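Local coordinates for protein Cwp19 (Clostridioides difficile, PDB 5OQ3) that probably hydrolyses cell-wall peptidoglycan through this TIM-barrel glycoside hydrolase domain, the whole protein possibly also acting as an N-acetylmuramoyl-L-alanine amidase, at residues Glu47-Gln50 and Lys51-Thr55; Gly101-Pro104 and Leu105-Leu108; Val222-Leu225 and Leu226-Lys230; Ala273-Arg276 and Ala277-Lys280. One frame throughout, in Å; residues are numbered along the deposited sequence.

In the fold
All four contacts are local ones on the helical layer round the closed eight-stranded parallel barrel. Contacts 1 and 2 belong to neighbouring helices, 47-63 and 104-114, and touch through Y54 with L108, Q50 with Y102 and K51 with F107; contacts 3 and 4, on helices 214-236 and 275-280, meet where W278 packs against V222 and L226, with N223 beside its NE1. The two pairs are well separated, contacts 1 and 3 having centres 34 Å apart. Contact 1 is partly buried, with one lysine-glutamate salt bridge and a looser opposite-charge pair. Contacts 2 and 4 are helix starts with aspartate caps, the latter adding a buried tryptophan. Contact 3 is the most buried, with leucine and valine inward and an arginine-aspartate pair outward.

Contact 1 (Glu47-Gln50 and Lys51-Thr55); sequences EAKQ and KKEYT
E47 and K51, one turn apart on helix 47-63, run side by side and join in a salt bridge, K51 NZ to E47 OE1 at 2.9 Å. The lysine meets the anti lone pair of OE1, the one turned away from the other carboxylate oxygen. Both chains are extended beyond CG, and they also touch along their methylenes, E47 CG lying 3.8 Å from K51 CE. With its CG beside the backbone N (chi1 -74°), K51 leans back over the preceding turn, where CG packs 3.4 Å from E47 O.

K49 and E53 repeat the spacing in a looser way. E53 OE2 rests against the aliphatic part of K49, 3.3 Å from CG, while K49 NZ stays 4.0 Å from OE2, beyond a salt bridge; OE2 is instead hydrogen-bonded to T43. Beneath these side chains the helical backbone bonds run on, K51 N to E47 O at 2.9 Å and E53 N to K49 O at 2.8 Å.

The helix is the connection of a beta-alpha-beta unit between strands 27-32 and 68-74 of the barrel. Buried Q50 bonds to Y102, T43 and L92, and helix 104-114 packs alongside, F107 against K51 and Y54.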
loop_
_atom_site.group_PDB
_atom_site.type_symbol
_atom_site.label_atom_id
_atom_site.label_comp_id
_atom_site.label_asym_id
_atom_site.label_seq_id
_atom_site.Cartn_x
_atom_site.Cartn_y
_atom_site.Cartn_z
ATOM N N GLU A 47 7.703 -13.817 20.806
ATOM C CA GLU A 47 8.772 -13.296 19.981
ATOM C C GLU A 47 9.449 -14.370 19.127
ATOM O O GLU A 47 9.624 -14.199 17.912
ATOM C CB GLU A 47 9.794 -12.585 20.862
ATOM C CG GLU A 47 11.066 -12.146 20.167
ATOM C CD GLU A 47 12.028 -11.432 21.090
ATOM O OE1 GLU A 47 13.175 -11.225 20.672
ATOM O OE2 GLU A 47 11.638 -11.050 22.212
ATOM N N ALA A 48 9.835 -15.467 19.758
ATOM C CA ALA A 48 10.572 -16.503 19.027
ATOM C C ALA A 48 9.729 -17.068 17.870
ATOM O O ALA A 48 10.234 -17.296 16.774
ATOM C CB ALA A 48 11.011 -17.631 19.948
ATOM N N LYS A 49 8.440 -17.296 18.125
ATOM C CA LYS A 49 7.598 -17.871 17.107
ATOM C C LYS A 49 7.329 -16.852 15.976
ATOM O O LYS A 49 7.260 -17.207 14.807
ATOM C CB LYS A 49 6.286 -18.312 17.696
ATOM C CG LYS A 49 5.449 -19.063 16.690
ATOM C CD LYS A 49 4.618 -20.169 17.319
ATOM C CE LYS A 49 4.011 -21.058 16.248
ATOM N NZ LYS A 49 5.032 -21.757 15.405
ATOM N N GLN A 50 7.213 -15.573 16.336
ATOM C CA GLN A 50 7.005 -14.545 15.334
ATOM C C GLN A 50 8.230 -14.469 14.420
ATOM O O GLN A 50 8.100 -14.389 13.218
ATOM C CB GLN A 50 6.730 -13.177 15.971
ATOM C CG GLN A 50 5.386 -13.129 16.702
ATOM C CD GLN A 50 5.084 -11.822 17.406
ATOM O OE1 GLN A 50 5.989 -11.068 17.786
ATOM N NE2 GLN A 50 3.797 -11.582 17.665
ATOM N N LYS A 51 9.414 -14.524 15.008
ATOM C CA LYS A 51 10.651 -14.508 14.227
ATOM C C LYS A 51 10.694 -15.715 13.280
ATOM O O LYS A 51 11.036 -15.562 12.084
ATOM C CB LYS A 51 11.882 -14.495 15.144
ATOM C CG LYS A 51 12.150 -13.157 15.837
ATOM C CD LYS A 51 13.357 -13.257 16.760
ATOM C CE LYS A 51 13.671 -11.915 17.363
ATOM N NZ LYS A 51 14.754 -12.029 18.344
ATOM N N LYS A 52 10.402 -16.912 13.794
ATOM C CA LYS A 52 10.454 -18.105 12.936
ATOM C C LYS A 52 9.373 -18.071 11.830
ATOM O O LYS A 52 9.627 -18.476 10.692
ATOM C CB LYS A 52 10.340 -19.367 13.792
ATOM C CG LYS A 52 10.249 -20.647 12.992
ATOM C CD LYS A 52 11.533 -21.040 12.273
ATOM C CE LYS A 52 11.654 -22.558 12.156
ATOM N NZ LYS A 52 10.366 -23.294 11.889
ATOM N N GLU A 53 8.161 -17.617 12.164
ATOM C CA GLU A 53 7.118 -17.455 11.160
ATOM C C GLU A 53 7.576 -16.539 9.993
ATOM O O GLU A 53 7.356 -16.843 8.837
ATOM C CB GLU A 53 5.831 -16.914 11.791
ATOM C CG GLU A 53 5.050 -17.953 12.546
ATOM C CD GLU A 53 4.044 -17.408 13.538
ATOM O OE1 GLU A 53 3.899 -16.178 13.688
ATOM O OE2 GLU A 53 3.381 -18.269 14.177
ATOM N N TYR A 54 8.317 -15.469 10.316
ATOM C CA TYR A 54 8.815 -14.558 9.299
ATOM C C TYR A 54 9.908 -15.175 8.437
ATOM O O TYR A 54 9.841 -15.087 7.196
ATOM C CB TYR A 54 9.333 -13.298 9.913
ATOM C CG TYR A 54 9.802 -12.275 8.907
ATOM C CD1 TYR A 54 8.897 -11.614 8.059
ATOM C CD2 TYR A 54 11.137 -11.981 8.781
ATOM C CE1 TYR A 54 9.324 -10.638 7.151
ATOM C CE2 TYR A 54 11.583 -11.032 7.910
ATOM C CZ TYR A 54 10.670 -10.359 7.083
ATOM O OH TYR A 54 11.100 -9.376 6.255
ATOM N N THR A 55 10.891 -15.812 9.070
ATOM C CA THR A 55 11.963 -16.392 8.254
ATOM C C THR A 55 11.469 -17.539 7.381
ATOM O O THR A 55 11.912 -17.712 6.261
ATOM C CB THR A 55 13.218 -16.780 9.069
ATOM O OG1 THR A 55 12.834 -17.650 10.120
ATOM C CG2 THR A 55 13.884 -15.546 9.635
#

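Contact 2 (Gly101-Pro104 and Leu105-Leu108); sequences GYDP and LPFL
D103 caps the start of helix 104-114: the extended backbone of Y102 and D103 turns into the helix at P104, whose carbonyl O takes the N-H of L108 at 3.0 Å. D103 is the N-cap, and its OD1 accepts from L105 N at 3.1 Å with an N-H...O angle of 153°. The amide approaches from above the carboxylate plane, 50° out of it. CG lies anti to the backbone N of D103 (chi1 179°), which swings the carboxylate forward over the first turn.

There the D103 and P106 side chains cross at about a right angle, with D103 CG 3.4 Å from P106 CD. The second oxygen, OD2, is hydrogen-bonded to Y182, so the cap also ties the helix start to a neighbouring loop. P104 and P106 are tolerated in the first turn, where a backbone N-H has no preceding carbonyl of the helix to bond to.

The inward side is apolar, L105 and L108 resting on F119 of strand 118-123 and on strand 68-74. F107 meets T55 of helix 47-63. L108 bends back over the carbonyl of P104, its CG 3.2 Å from P104 O, while P104 CB and L108 CD1 make a looser apolar contact at 4.4 Å.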
loop_
_atom_site.group_PDB
_atom_site.type_symbol
_atom_site.label_atom_id
_atom_site.label_comp_id
_atom_site.label_asym_id
_atom_site.label_seq_id
_atom_site.Cartn_x
_atom_site.Cartn_y
_atom_site.Cartn_z
ATOM N N GLY A 101 8.323 -6.402 23.727
ATOM C CA GLY A 101 9.542 -6.913 24.353
ATOM C C GLY A 101 10.721 -6.997 23.402
ATOM O O GLY A 101 11.822 -7.317 23.824
ATOM N N TYR A 102 10.503 -6.643 22.131
ATOM C CA TYR A 102 11.575 -6.525 21.156
ATOM C C TYR A 102 11.071 -5.617 20.061
ATOM O O TYR A 102 9.874 -5.394 19.930
ATOM C CB TYR A 102 11.925 -7.902 20.575
ATOM C CG TYR A 102 10.986 -8.507 19.583
ATOM C CD1 TYR A 102 9.711 -8.888 19.950
ATOM C CD2 TYR A 102 11.393 -8.740 18.260
ATOM C CE1 TYR A 102 8.832 -9.447 19.021
ATOM C CE2 TYR A 102 10.540 -9.347 17.344
ATOM C CZ TYR A 102 9.256 -9.667 17.712
ATOM O OH TYR A 102 8.404 -10.225 16.766
ATOM N N ASP A 103 11.983 -5.104 19.251
ATOM C CA ASP A 103 11.621 -4.292 18.089
ATOM C C ASP A 103 11.671 -5.230 16.888
ATOM O O ASP A 103 12.742 -5.679 16.513
ATOM C CB ASP A 103 12.621 -3.161 17.944
ATOM C CG ASP A 103 12.327 -2.258 16.727
ATOM O OD1 ASP A 103 11.381 -2.520 15.976
ATOM O OD2 ASP A 103 13.035 -1.255 16.551
ATOM N N PRO A 104 10.521 -5.543 16.263
ATOM C CA PRO A 104 10.572 -6.486 15.135
ATOM C C PRO A 104 11.282 -5.956 13.902
ATOM O O PRO A 104 11.852 -6.746 13.149
ATOM C CB PRO A 104 9.106 -6.752 14.787
ATOM C CG PRO A 104 8.320 -6.143 15.886
ATOM C CD PRO A 104 9.160 -5.144 16.586
ATOM N N LEU A 105 11.274 -4.644 13.686
ATOM C CA LEU A 105 11.692 -4.147 12.380
ATOM C C LEU A 105 13.152 -4.445 11.968
ATOM O O LEU A 105 13.373 -4.851 10.822
ATOM C CB LEU A 105 11.329 -2.657 12.196
ATOM C CG LEU A 105 11.576 -2.058 10.832
ATOM C CD1 LEU A 105 10.860 -2.856 9.743
ATOM C CD2 LEU A 105 11.150 -0.595 10.763
ATOM N N PRO A 106 14.132 -4.292 12.897
ATOM C CA PRO A 106 15.515 -4.669 12.536
ATOM C C PRO A 106 15.598 -6.109 12.043
ATOM O O PRO A 106 16.360 -6.403 11.111
ATOM C CB PRO A 106 16.289 -4.445 13.833
ATOM C CG PRO A 106 15.538 -3.372 14.510
ATOM C CD PRO A 106 14.100 -3.637 14.225
ATOM N N PHE A 107 14.886 -7.021 12.720
ATOM C CA PHE A 107 14.861 -8.411 12.317
ATOM C C PHE A 107 14.224 -8.618 10.946
ATOM O O PHE A 107 14.781 -9.306 10.066
ATOM C CB PHE A 107 14.111 -9.229 13.351
ATOM C CG PHE A 107 14.161 -10.701 13.119
ATOM C CD1 PHE A 107 15.243 -11.460 13.617
ATOM C CD2 PHE A 107 13.142 -11.358 12.454
ATOM C CE1 PHE A 107 15.294 -12.843 13.433
ATOM C CE2 PHE A 107 13.186 -12.747 12.274
ATOM C CZ PHE A 107 14.264 -13.482 12.750
ATOM N N LEU A 108 13.126 -7.909 10.736
ATOM C CA LEU A 108 12.421 -8.037 9.443
ATOM C C LEU A 108 13.307 -7.589 8.268
ATOM O O LEU A 108 13.353 -8.226 7.252
ATOM C CB LEU A 108 11.115 -7.291 9.434
ATOM C CG LEU A 108 10.110 -7.589 10.543
ATOM C CD1 LEU A 108 8.861 -6.707 10.438
ATOM C CD2 LEU A 108 9.705 -9.047 10.510
#

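Contact 3 (Val222-Leu225 and Leu226-Lys230); sequences VNTL and LRDVK
Helix 214-236 is one of the long helices on the outside of the TIM barrel, and V222-K230 is an amphipathic portion of it, with an apolar side buried against the barrel and a neighbouring helix and a charged side facing outward. Its backbone bonds are regular, L226 N to V222 O at 3.1 Å and V229 N to L225 O at 2.9 Å.

On the buried side L225 and V229 lie side by side and point the same way, L225 CD1 touching V229 CG2 at 3.8 Å. CG2 sits beside the backbone N of V229, where it also packs 3.3 Å from L225 O. L226 has its CG folded back over V222 O, at 3.5 Å.

On the outer side R227 and D228 form a salt bridge. R227 grips side-on with NE and NH2, both to the single oxygen D228 OD1, NE at 2.9 Å and NH2 at 3.0 Å. That oxygen lies almost in the guanidinium plane, but the arginine approaches from one face of the carboxylate. The bend at R227 chi3 (70°) turns the guanidinium toward D228, alongside T224. In the conformer given, T224 CG2 lies over one face of the guanidinium, a contact that stays doubtful because T224 has a second conformer.

L226 and V229 rest on F242 of strand 241-244, L225 on I171 of helix 165-181, and V222 on W278 of helix 275-280. This division into an apolar inner side and a polar outer side is characteristic of the outer helices of a beta/alpha barrel.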
loop_
_atom_site.group_PDB
_atom_site.type_symbol
_atom_site.label_atom_id
_atom_site.label_comp_id
_atom_site.label_asym_id
_atom_site.label_seq_id
_atom_site.Cartn_x
_atom_site.Cartn_y
_atom_site.Cartn_z
ATOM N N VAL A 222 -3.933 15.120 -1.323
ATOM C CA VAL A 222 -3.251 13.821 -1.434
ATOM C C VAL A 222 -1.945 14.002 -2.212
ATOM O O VAL A 222 -0.871 13.535 -1.743
ATOM C CB VAL A 222 -4.155 12.778 -2.104
ATOM C CG1 VAL A 222 -3.369 11.503 -2.449
ATOM C CG2 VAL A 222 -5.354 12.449 -1.205
ATOM N N ASN A 223 -1.992 14.713 -3.335
ATOM C CA ASN A 223 -0.788 14.981 -4.103
ATOM C C ASN A 223 0.299 15.611 -3.259
ATOM O O ASN A 223 1.464 15.210 -3.348
ATOM C CB ASN A 223 -1.090 15.933 -5.253
ATOM C CG ASN A 223 -2.042 15.387 -6.289
ATOM O OD1 ASN A 223 -2.422 14.211 -6.283
ATOM N ND2 ASN A 223 -2.462 16.293 -7.193
ATOM N N THR A 224 -0.043 16.579 -2.426
ATOM C CA THR A 224 0.891 17.307 -1.577
ATOM C C THR A 224 1.563 16.394 -0.587
ATOM O O THR A 224 2.736 16.535 -0.273
ATOM C CB THR A 224 0.131 18.424 -0.795
ATOM O OG1 THR A 224 -0.419 19.364 -1.718
ATOM C CG2 THR A 224 1.031 19.216 0.058
ATOM N N LEU A 225 0.794 15.490 0.001
ATOM C CA LEU A 225 1.352 14.515 0.929
ATOM C C LEU A 225 2.404 13.663 0.227
ATOM O O LEU A 225 3.528 13.515 0.707
ATOM C CB LEU A 225 0.276 13.607 1.538
ATOM C CG LEU A 225 0.877 12.519 2.426
ATOM C CD1 LEU A 225 1.612 13.075 3.638
ATOM C CD2 LEU A 225 -0.229 11.567 2.831
ATOM N N LEU A 226 2.046 13.103 -0.919
ATOM C CA LEU A 226 3.007 12.301 -1.669
ATOM C C LEU A 226 4.268 13.056 -2.009
ATOM O O LEU A 226 5.387 12.558 -1.801
ATOM C CB LEU A 226 2.376 11.665 -2.912
ATOM C CG LEU A 226 1.138 10.797 -2.709
ATOM C CD1 LEU A 226 0.688 10.197 -4.038
ATOM C CD2 LEU A 226 1.214 9.747 -1.686
ATOM N N ARG A 227 4.099 14.256 -2.540
ATOM C CA ARG A 227 5.231 15.127 -2.841
ATOM C C ARG A 227 6.130 15.313 -1.647
ATOM O O ARG A 227 7.359 15.226 -1.748
ATOM C CB ARG A 227 4.699 16.474 -3.334
ATOM C CG ARG A 227 5.757 17.472 -3.715
ATOM C CD ARG A 227 5.163 18.878 -3.816
ATOM N NE ARG A 227 4.814 19.357 -2.471
ATOM C CZ ARG A 227 4.161 20.484 -2.211
ATOM N NH1 ARG A 227 3.697 21.235 -3.226
ATOM N NH2 ARG A 227 3.960 20.877 -0.945
ATOM N N ASP A 228 5.533 15.638 -0.516
ATOM C CA ASP A 228 6.308 15.997 0.675
ATOM C C ASP A 228 6.984 14.778 1.300
ATOM O O ASP A 228 8.084 14.863 1.794
ATOM C CB ASP A 228 5.398 16.668 1.716
ATOM C CG ASP A 228 5.001 18.123 1.342
ATOM O OD1 ASP A 228 5.491 18.654 0.306
ATOM O OD2 ASP A 228 4.230 18.674 2.157
ATOM N N VAL A 229 6.369 13.605 1.226
ATOM C CA VAL A 229 6.977 12.364 1.688
ATOM C C VAL A 229 8.174 12.038 0.786
ATOM O O VAL A 229 9.272 11.746 1.285
ATOM C CB VAL A 229 5.937 11.204 1.683
ATOM C CG1 VAL A 229 6.637 9.842 1.898
ATOM C CG2 VAL A 229 4.915 11.423 2.799
ATOM N N LYS A 230 8.005 12.118 -0.523
ATOM C CA LYS A 230 9.120 11.869 -1.421
ATOM C C LYS A 230 10.291 12.795 -1.123
ATOM O O LYS A 230 11.442 12.355 -1.033
ATOM C CB LYS A 230 8.695 11.921 -2.896
ATOM C CG LYS A 230 9.797 11.334 -3.735
ATOM C CD LYS A 230 9.348 10.928 -5.015
ATOM C CE LYS A 230 9.335 12.096 -5.837
ATOM N NZ LYS A 230 10.721 12.374 -6.272
#

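Contact 4 (Ala273-Arg276 and Ala277-Lys280); sequences ADTR and AWIK
An N-cap opens helix 275-280, a short helix in the outer layer of the TIM barrel, and the W278 indole folds back against the residues that lead into the helix. D274, the centre of an inverse gamma turn, is the cap: its OD1 accepts a weak bond from A277 N at 3.4 Å, and the same oxygen is hydrogen-bonded to W250. The carboxylate also rests on A277, OD2 lying 3.5 Å from CB. Regular helical bonding begins with W278 N to D274 O and continues with K280 N to R276 O at 2.9 Å.

W278 carries most of the side-chain packing. Its CG is beside the backbone N (chi1 -52°), which turns the indole back along A273-T275. One face of the ring is covered by T275 CA, in a CH-pi contact 3.9 Å from the centroid of the six-membered ring and 23° off its normal. D274 O lies over the same face, near the rim. At the far end of the ring A273 CB touches CZ2 at 3.7 Å.

R276 and K280 run side by side, CG to CG at 4.0 Å; the R276 guanidinium reaches E312 of helix 302-313, in a salt bridge, and T258. Helix 214-236 packs against the indole through L226, and I279 touches V313 of helix 302-313. W278 NE1 makes a weak bond to N223 OD1, and a water bridges it to the cap residue, accepting from W278 NE1 at 3.1 Å and from D274 N at 2.9 Å.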
loop_
_atom_site.group_PDB
_atom_site.type_symbol
_atom_site.label_atom_id
_atom_site.label_comp_id
_atom_site.label_asym_id
_atom_site.label_seq_id
_atom_site.Cartn_x
_atom_site.Cartn_y
_atom_site.Cartn_z
ATOM N N ALA A 273 -7.660 9.956 -5.370
ATOM C CA ALA A 273 -6.351 9.464 -5.702
ATOM C C ALA A 273 -6.151 9.655 -7.195
ATOM O O ALA A 273 -6.591 8.865 -8.003
ATOM C CB ALA A 273 -6.222 8.007 -5.297
ATOM N N ASP A 274 -5.498 10.726 -7.548
ATOM C CA ASP A 274 -5.313 11.191 -8.916
ATOM C C ASP A 274 -3.979 10.644 -9.426
ATOM O O ASP A 274 -2.983 11.363 -9.548
ATOM C CB ASP A 274 -5.385 12.698 -9.009
ATOM C CG ASP A 274 -5.422 13.199 -10.439
ATOM O OD1 ASP A 274 -5.251 12.389 -11.394
ATOM O OD2 ASP A 274 -5.623 14.428 -10.588
ATOM N N THR A 275 -3.969 9.361 -9.724
ATOM C CA THR A 275 -2.703 8.670 -10.039
ATOM C C THR A 275 -2.035 9.304 -11.243
ATOM O O THR A 275 -0.819 9.387 -11.275
ATOM C CB THR A 275 -2.986 7.203 -10.307
ATOM O OG1 THR A 275 -3.845 6.734 -9.273
ATOM C CG2 THR A 275 -1.692 6.418 -10.360
ATOM N N ARG A 276 -2.815 9.745 -12.221
ATOM C CA ARG A 276 -2.201 10.403 -13.378
ATOM C C ARG A 276 -1.405 11.614 -12.967
ATOM O O ARG A 276 -0.319 11.837 -13.499
ATOM C CB ARG A 276 -3.266 10.745 -14.415
ATOM C CG ARG A 276 -2.688 11.573 -15.545
ATOM C CD ARG A 276 -3.697 11.850 -16.650
ATOM N NE ARG A 276 -3.984 10.631 -17.377
ATOM C CZ ARG A 276 -4.919 10.520 -18.310
ATOM N NH1 ARG A 276 -5.671 11.565 -18.638
ATOM N NH2 ARG A 276 -5.096 9.385 -18.951
ATOM N N ALA A 277 -1.942 12.448 -12.086
ATOM C CA ALA A 277 -1.191 13.609 -11.622
ATOM C C ALA A 277 0.081 13.191 -10.938
ATOM O O ALA A 277 1.125 13.864 -11.073
ATOM C CB ALA A 277 -2.086 14.434 -10.656
ATOM N N TRP A 278 0.055 12.149 -10.133
ATOM C CA TRP A 278 1.236 11.704 -9.431
ATOM C C TRP A 278 2.324 11.359 -10.432
ATOM O O TRP A 278 3.503 11.655 -10.223
ATOM C CB TRP A 278 0.957 10.480 -8.573
ATOM C CG TRP A 278 -0.178 10.560 -7.636
ATOM C CD1 TRP A 278 -0.826 11.664 -7.165
ATOM C CD2 TRP A 278 -0.785 9.435 -7.008
ATOM N NE1 TRP A 278 -1.842 11.303 -6.340
ATOM C CE2 TRP A 278 -1.821 9.929 -6.199
ATOM C CE3 TRP A 278 -0.550 8.042 -7.049
ATOM C CZ2 TRP A 278 -2.657 9.079 -5.479
ATOM C CZ3 TRP A 278 -1.358 7.223 -6.334
ATOM C CH2 TRP A 278 -2.376 7.723 -5.526
ATOM N N ILE A 279 1.953 10.674 -11.480
ATOM C CA ILE A 279 2.883 10.256 -12.517
ATOM C C ILE A 279 3.404 11.451 -13.281
ATOM O O ILE A 279 4.629 11.615 -13.441
ATOM C CB ILE A 279 2.224 9.203 -13.450
ATOM C CG1 ILE A 279 1.934 7.910 -12.695
ATOM C CG2 ILE A 279 3.077 8.943 -14.693
ATOM C CD1 ILE A 279 0.987 6.988 -13.393
ATOM N N LYS A 280 2.526 12.327 -13.711
ATOM C CA LYS A 280 2.938 13.432 -14.551
ATOM C C LYS A 280 3.802 14.418 -13.824
ATOM O O LYS A 280 4.684 15.011 -14.417
ATOM C CB LYS A 280 1.711 14.054 -15.208
ATOM C CG LYS A 280 0.947 13.040 -16.105
ATOM C CD LYS A 280 1.526 12.821 -17.492
ATOM C CE LYS A 280 2.662 11.827 -17.600
ATOM N NZ LYS A 280 3.500 12.186 -18.796
HETATM O O HOH W 1 -4.604 12.550 -5.537
#